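Local coordinates for protein negative regulator of ofd1 (Schizosaccharomyces pombe, PDB 3QTM) that is required for correct translation termination and directly inhibits ofd1, probably thereby stabilising the transcription factor fragment Sre1N for hypoxic gene expression, at residues A[240-251]-A[267-278]. Numbering follows the deposited sequence.
Sequences LNNYTTFAEYYM and KASSWLNNSVDT
Trp271 wedges its indole among Tyr243, Phe246, Ala247 and Tyr250, a knob in a hole of the facing helix. Phe246 lies over one indole face in an offset stack, centroid 4.6 Å from that of the five-membered ring and planes 7° apart. Tyr250 meets the same ring rim to rim, the planes nearly parallel, whereas Tyr243 leans obliquely on the six-membered ring, its CD1 3.6 Å from Trp271 CZ3. A CH-pi contact sets Lys267 CB 3.8 Å from the centre of the Tyr250 ring. Asn274 CB lies over a face of Tyr243, with Thr278 OG1 at the ring's edge. Small residues bring the backbones close: Ala247 CA and Ala268 CA are 4.6 Å apart, and Leu272 CD2 presses tightly on Ala247 CB at 3.5 Å. Among polar groups, a water accepts from Trp271 NE1 and donates to Tyr250 OH, which also bonds Glu204, which with Asp263 forms salt bridges to Lys267. With CG beside its backbone N (chi1 -71°), Trp271 projects into the aromatic cluster; replacement by alanine would probably leave Phe246 without its stacking partner and the water without its indole donor. Segments 240-251 and 267-278 run antiparallel, at 160°, with axes approaching to 8.0 Å, and pack as a helical hairpin characteristic of tetratricopeptide-like repeats.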
loop_
_atom_site.group_PDB
_atom_site.type_symbol
_atom_site.label_atom_id
_atom_site.label_comp_id
_atom_site.label_asym_id
_atom_site.label_seq_id
_atom_site.Cartn_x
_atom_site.Cartn_y
_atom_site.Cartn_z
ATOM N N LEU A 240 -9.203 5.894 -1.949
ATOM C CA LEU A 240 -10.616 5.774 -1.620
ATOM C C LEU A 240 -10.829 4.866 -0.395
ATOM O O LEU A 240 -11.592 5.207 0.519
ATOM C CB LEU A 240 -11.412 5.258 -2.821
ATOM C CG LEU A 240 -12.902 5.006 -2.576
ATOM C CD1 LEU A 240 -13.588 6.281 -2.112
ATOM C CD2 LEU A 240 -13.564 4.471 -3.830
ATOM N N ASN A 241 -10.141 3.726 -0.368
ATOM C CA ASN A 241 -10.204 2.813 0.774
ATOM C C ASN A 241 -9.772 3.433 2.107
ATOM O O ASN A 241 -10.412 3.228 3.140
ATOM C CB ASN A 241 -9.363 1.565 0.513
ATOM C CG ASN A 241 -9.357 0.618 1.700
ATOM O OD1 ASN A 241 -10.399 0.086 2.080
ATOM N ND2 ASN A 241 -8.184 0.408 2.298
ATOM N N ASN A 242 -8.672 4.174 2.100
ATOM C CA ASN A 242 -8.244 4.847 3.323
ATOM C C ASN A 242 -9.259 5.902 3.796
ATOM O O ASN A 242 -9.556 5.986 4.989
ATOM C CB ASN A 242 -6.834 5.425 3.177
ATOM C CG ASN A 242 -5.740 4.335 3.246
ATOM O OD1 ASN A 242 -5.378 3.862 4.325
ATOM N ND2 ASN A 242 -5.215 3.944 2.085
ATOM N N TYR A 243 -9.809 6.685 2.869
ATOM C CA TYR A 243 -10.838 7.660 3.246
ATOM C C TYR A 243 -12.066 7.000 3.881
ATOM O O TYR A 243 -12.547 7.443 4.925
ATOM C CB TYR A 243 -11.275 8.516 2.060
ATOM C CG TYR A 243 -10.193 9.429 1.546
ATOM C CD1 TYR A 243 -9.057 9.677 2.301
ATOM C CD2 TYR A 243 -10.316 10.061 0.311
ATOM C CE1 TYR A 243 -8.058 10.513 1.839
ATOM C CE2 TYR A 243 -9.320 10.903 -0.157
ATOM C CZ TYR A 243 -8.195 11.126 0.613
ATOM O OH TYR A 243 -7.202 11.964 0.151
ATOM N N THR A 244 -12.578 5.949 3.248
ATOM C CA THR A 244 -13.800 5.337 3.737
ATOM C C THR A 244 -13.541 4.653 5.064
ATOM O O THR A 244 -14.430 4.551 5.898
ATOM C CB THR A 244 -14.390 4.335 2.729
ATOM O OG1 THR A 244 -13.423 3.321 2.446
ATOM C CG2 THR A 244 -14.762 5.051 1.431
ATOM N N THR A 245 -12.316 4.190 5.271
ATOM C CA THR A 245 -11.993 3.531 6.533
ATOM C C THR A 245 -11.920 4.545 7.663
ATOM O O THR A 245 -12.353 4.277 8.781
ATOM C CB THR A 245 -10.677 2.758 6.456
ATOM O OG1 THR A 245 -10.772 1.779 5.419
ATOM C CG2 THR A 245 -10.394 2.064 7.785
ATOM N N PHE A 246 -11.375 5.717 7.373
ATOM C CA PHE A 246 -11.319 6.748 8.389
ATOM C C PHE A 246 -12.742 7.184 8.747
ATOM O O PHE A 246 -13.078 7.364 9.924
ATOM C CB PHE A 246 -10.486 7.934 7.925
ATOM C CG PHE A 246 -9.580 8.468 8.983
ATOM C CD1 PHE A 246 -9.976 8.468 10.310
ATOM C CD2 PHE A 246 -8.334 8.973 8.661
ATOM C CE1 PHE A 246 -9.140 8.957 11.304
ATOM C CE2 PHE A 246 -7.490 9.468 9.650
ATOM C CZ PHE A 246 -7.896 9.460 10.971
ATOM N N ALA A 247 -13.581 7.336 7.726
ATOM C CA ALA A 247 -14.983 7.646 7.949
ATOM C C ALA A 247 -15.603 6.643 8.913
ATOM O O ALA A 247 -16.277 7.038 9.857
ATOM C CB ALA A 247 -15.752 7.678 6.639
ATOM N N GLU A 248 -15.372 5.351 8.686
ATOM C CA GLU A 248 -15.933 4.323 9.568
ATOM C C GLU A 248 -15.382 4.412 10.977
ATOM O O GLU A 248 -16.079 4.116 11.943
ATOM C CB GLU A 248 -15.667 2.925 9.037
ATOM C CG GLU A 248 -16.422 2.596 7.793
ATOM C CD GLU A 248 -15.849 1.380 7.107
ATOM O OE1 GLU A 248 -15.156 0.584 7.792
ATOM O OE2 GLU A 248 -16.086 1.232 5.887
ATOM N N TYR A 249 -14.120 4.803 11.091
ATOM C CA TYR A 249 -13.502 4.985 12.392
ATOM C C TYR A 249 -14.371 5.918 13.226
ATOM O O TYR A 249 -14.678 5.643 14.390
ATOM C CB TYR A 249 -12.108 5.572 12.221
ATOM C CG TYR A 249 -11.458 6.077 13.494
ATOM C CD1 TYR A 249 -10.901 5.195 14.421
ATOM C CD2 TYR A 249 -11.370 7.439 13.751
ATOM C CE1 TYR A 249 -10.289 5.665 15.578
ATOM C CE2 TYR A 249 -10.761 7.917 14.895
ATOM C CZ TYR A 249 -10.219 7.034 15.805
ATOM O OH TYR A 249 -9.613 7.539 16.941
ATOM N N TYR A 250 -14.793 7.012 12.604
ATOM C CA TYR A 250 -15.581 8.011 13.295
ATOM C C TYR A 250 -17.025 7.582 13.505
ATOM O O TYR A 250 -17.596 7.815 14.569
ATOM C CB TYR A 250 -15.517 9.330 12.546
ATOM C CG TYR A 250 -14.198 10.032 12.719
ATOM C CD1 TYR A 250 -13.803 10.508 13.965
ATOM C CD2 TYR A 250 -13.348 10.228 11.641
ATOM C CE1 TYR A 250 -12.592 11.159 14.129
ATOM C CE2 TYR A 250 -12.143 10.876 11.791
ATOM C CZ TYR A 250 -11.766 11.341 13.035
ATOM O OH TYR A 250 -10.560 11.988 13.176
HETATM N N MSE A 251 -17.610 6.950 12.493
HETATM C CA MSE A 251 -18.986 6.498 12.593
HETATM C C MSE A 251 -19.103 5.476 13.703
HETATM O O MSE A 251 -20.090 5.453 14.433
HETATM C CB MSE A 251 -19.470 5.917 11.268
HETATM C CG MSE A 251 -19.483 6.938 10.136
HETATM SE SE MSE A 251 -20.211 6.255 8.446
HETATM C CE MSE A 251 -18.858 4.941 7.966
ATOM N N LYS A 267 -16.484 15.175 11.465
ATOM C CA LYS A 267 -15.263 14.547 10.980
ATOM C C LYS A 267 -15.577 13.382 10.047
ATOM O O LYS A 267 -14.945 13.233 9.006
ATOM C CB LYS A 267 -14.381 14.092 12.142
ATOM C CG LYS A 267 -13.696 15.242 12.857
ATOM C CD LYS A 267 -13.087 14.811 14.182
ATOM C CE LYS A 267 -12.234 15.930 14.779
ATOM N NZ LYS A 267 -11.712 15.582 16.131
ATOM N N ALA A 268 -16.558 12.566 10.419
ATOM C CA ALA A 268 -16.972 11.448 9.580
ATOM C C ALA A 268 -17.446 11.960 8.229
ATOM O O ALA A 268 -17.160 11.359 7.201
ATOM C CB ALA A 268 -18.071 10.648 10.254
ATOM N N SER A 269 -18.158 13.085 8.242
ATOM C CA SER A 269 -18.709 13.664 7.022
ATOM C C SER A 269 -17.635 14.227 6.101
ATOM O O SER A 269 -17.770 14.170 4.880
ATOM C CB SER A 269 -19.735 14.752 7.354
ATOM O OG SER A 269 -20.817 14.206 8.087
ATOM N N SER A 270 -16.579 14.786 6.677
ATOM C CA SER A 270 -15.466 15.258 5.863
ATOM C C SER A 270 -14.825 14.100 5.114
ATOM O O SER A 270 -14.473 14.215 3.935
ATOM C CB SER A 270 -14.413 15.954 6.716
ATOM O OG SER A 270 -14.466 17.346 6.520
ATOM N N TRP A 271 -14.660 12.983 5.806
ATOM C CA TRP A 271 -14.018 11.838 5.182
ATOM C C TRP A 271 -14.914 11.210 4.121
ATOM O O TRP A 271 -14.435 10.795 3.065
ATOM C CB TRP A 271 -13.561 10.828 6.235
ATOM C CG TRP A 271 -12.402 11.352 6.998
ATOM C CD1 TRP A 271 -12.360 11.663 8.327
ATOM C CD2 TRP A 271 -11.112 11.670 6.468
ATOM N NE1 TRP A 271 -11.117 12.149 8.659
ATOM C CE2 TRP A 271 -10.332 12.163 7.535
ATOM C CE3 TRP A 271 -10.538 11.582 5.190
ATOM C CZ2 TRP A 271 -9.003 12.555 7.367
ATOM C CZ3 TRP A 271 -9.224 11.981 5.025
ATOM C CH2 TRP A 271 -8.471 12.463 6.108
ATOM N N LEU A 272 -16.215 11.167 4.391
ATOM C CA LEU A 272 -17.162 10.631 3.422
ATOM C C LEU A 272 -17.178 11.487 2.161
ATOM O O LEU A 272 -17.196 10.963 1.041
ATOM C CB LEU A 272 -18.562 10.514 4.030
ATOM C CG LEU A 272 -18.688 9.408 5.083
ATOM C CD1 LEU A 272 -20.048 9.435 5.784
ATOM C CD2 LEU A 272 -18.421 8.049 4.458
ATOM N N ASN A 273 -17.136 12.804 2.339
ATOM C CA ASN A 273 -17.080 13.707 1.194
ATOM C C ASN A 273 -15.753 13.676 0.426
ATOM O O ASN A 273 -15.739 13.858 -0.789
ATOM C CB ASN A 273 -17.433 15.136 1.611
ATOM C CG ASN A 273 -18.927 15.375 1.611
ATOM O OD1 ASN A 273 -19.618 15.030 0.647
ATOM N ND2 ASN A 273 -19.438 15.948 2.695
ATOM N N ASN A 274 -14.645 13.466 1.136
ATOM C CA ASN A 274 -13.365 13.180 0.489
ATOM C C ASN A 274 -13.483 11.920 -0.375
ATOM O O ASN A 274 -12.944 11.845 -1.482
ATOM C CB ASN A 274 -12.269 12.976 1.535
ATOM C CG ASN A 274 -11.813 14.280 2.168
ATOM O OD1 ASN A 274 -11.862 15.341 1.541
ATOM N ND2 ASN A 274 -11.359 14.203 3.416
ATOM N N SER A 275 -14.197 10.934 0.153
ATOM C CA SER A 275 -14.413 9.676 -0.551
ATOM C C SER A 275 -15.178 9.940 -1.839
ATOM O O SER A 275 -14.857 9.377 -2.883
ATOM C CB SER A 275 -15.183 8.701 0.338
ATOM O OG SER A 275 -14.434 8.393 1.494
ATOM N N VAL A 276 -16.184 10.815 -1.763
ATOM C CA VAL A 276 -16.961 11.169 -2.948
ATOM C C VAL A 276 -16.068 11.781 -4.010
ATOM O O VAL A 276 -16.168 11.444 -5.194
ATOM C CB VAL A 276 -18.109 12.147 -2.617
ATOM C CG1 VAL A 276 -18.798 12.612 -3.905
ATOM C CG2 VAL A 276 -19.106 11.482 -1.684
ATOM N N ASP A 277 -15.185 12.680 -3.581
ATOM C CA ASP A 277 -14.299 13.368 -4.514
ATOM C C ASP A 277 -13.424 12.360 -5.242
ATOM O O ASP A 277 -13.288 12.406 -6.467
ATOM C CB ASP A 277 -13.440 14.392 -3.777
ATOM C CG ASP A 277 -14.274 15.515 -3.154
ATOM O OD1 ASP A 277 -15.397 15.764 -3.644
ATOM O OD2 ASP A 277 -13.808 16.148 -2.180
ATOM N N THR A 278 -12.851 11.440 -4.472
ATOM C CA THR A 278 -11.958 10.427 -5.009
ATOM C C THR A 278 -12.710 9.403 -5.866
ATOM O O THR A 278 -12.209 8.981 -6.907
ATOM C CB THR A 278 -11.138 9.741 -3.884
ATOM O OG1 THR A 278 -10.252 10.704 -3.289
ATOM C CG2 THR A 278 -10.320 8.546 -4.427
HETATM O O HOH W 1 -10.600 13.791 11.077
#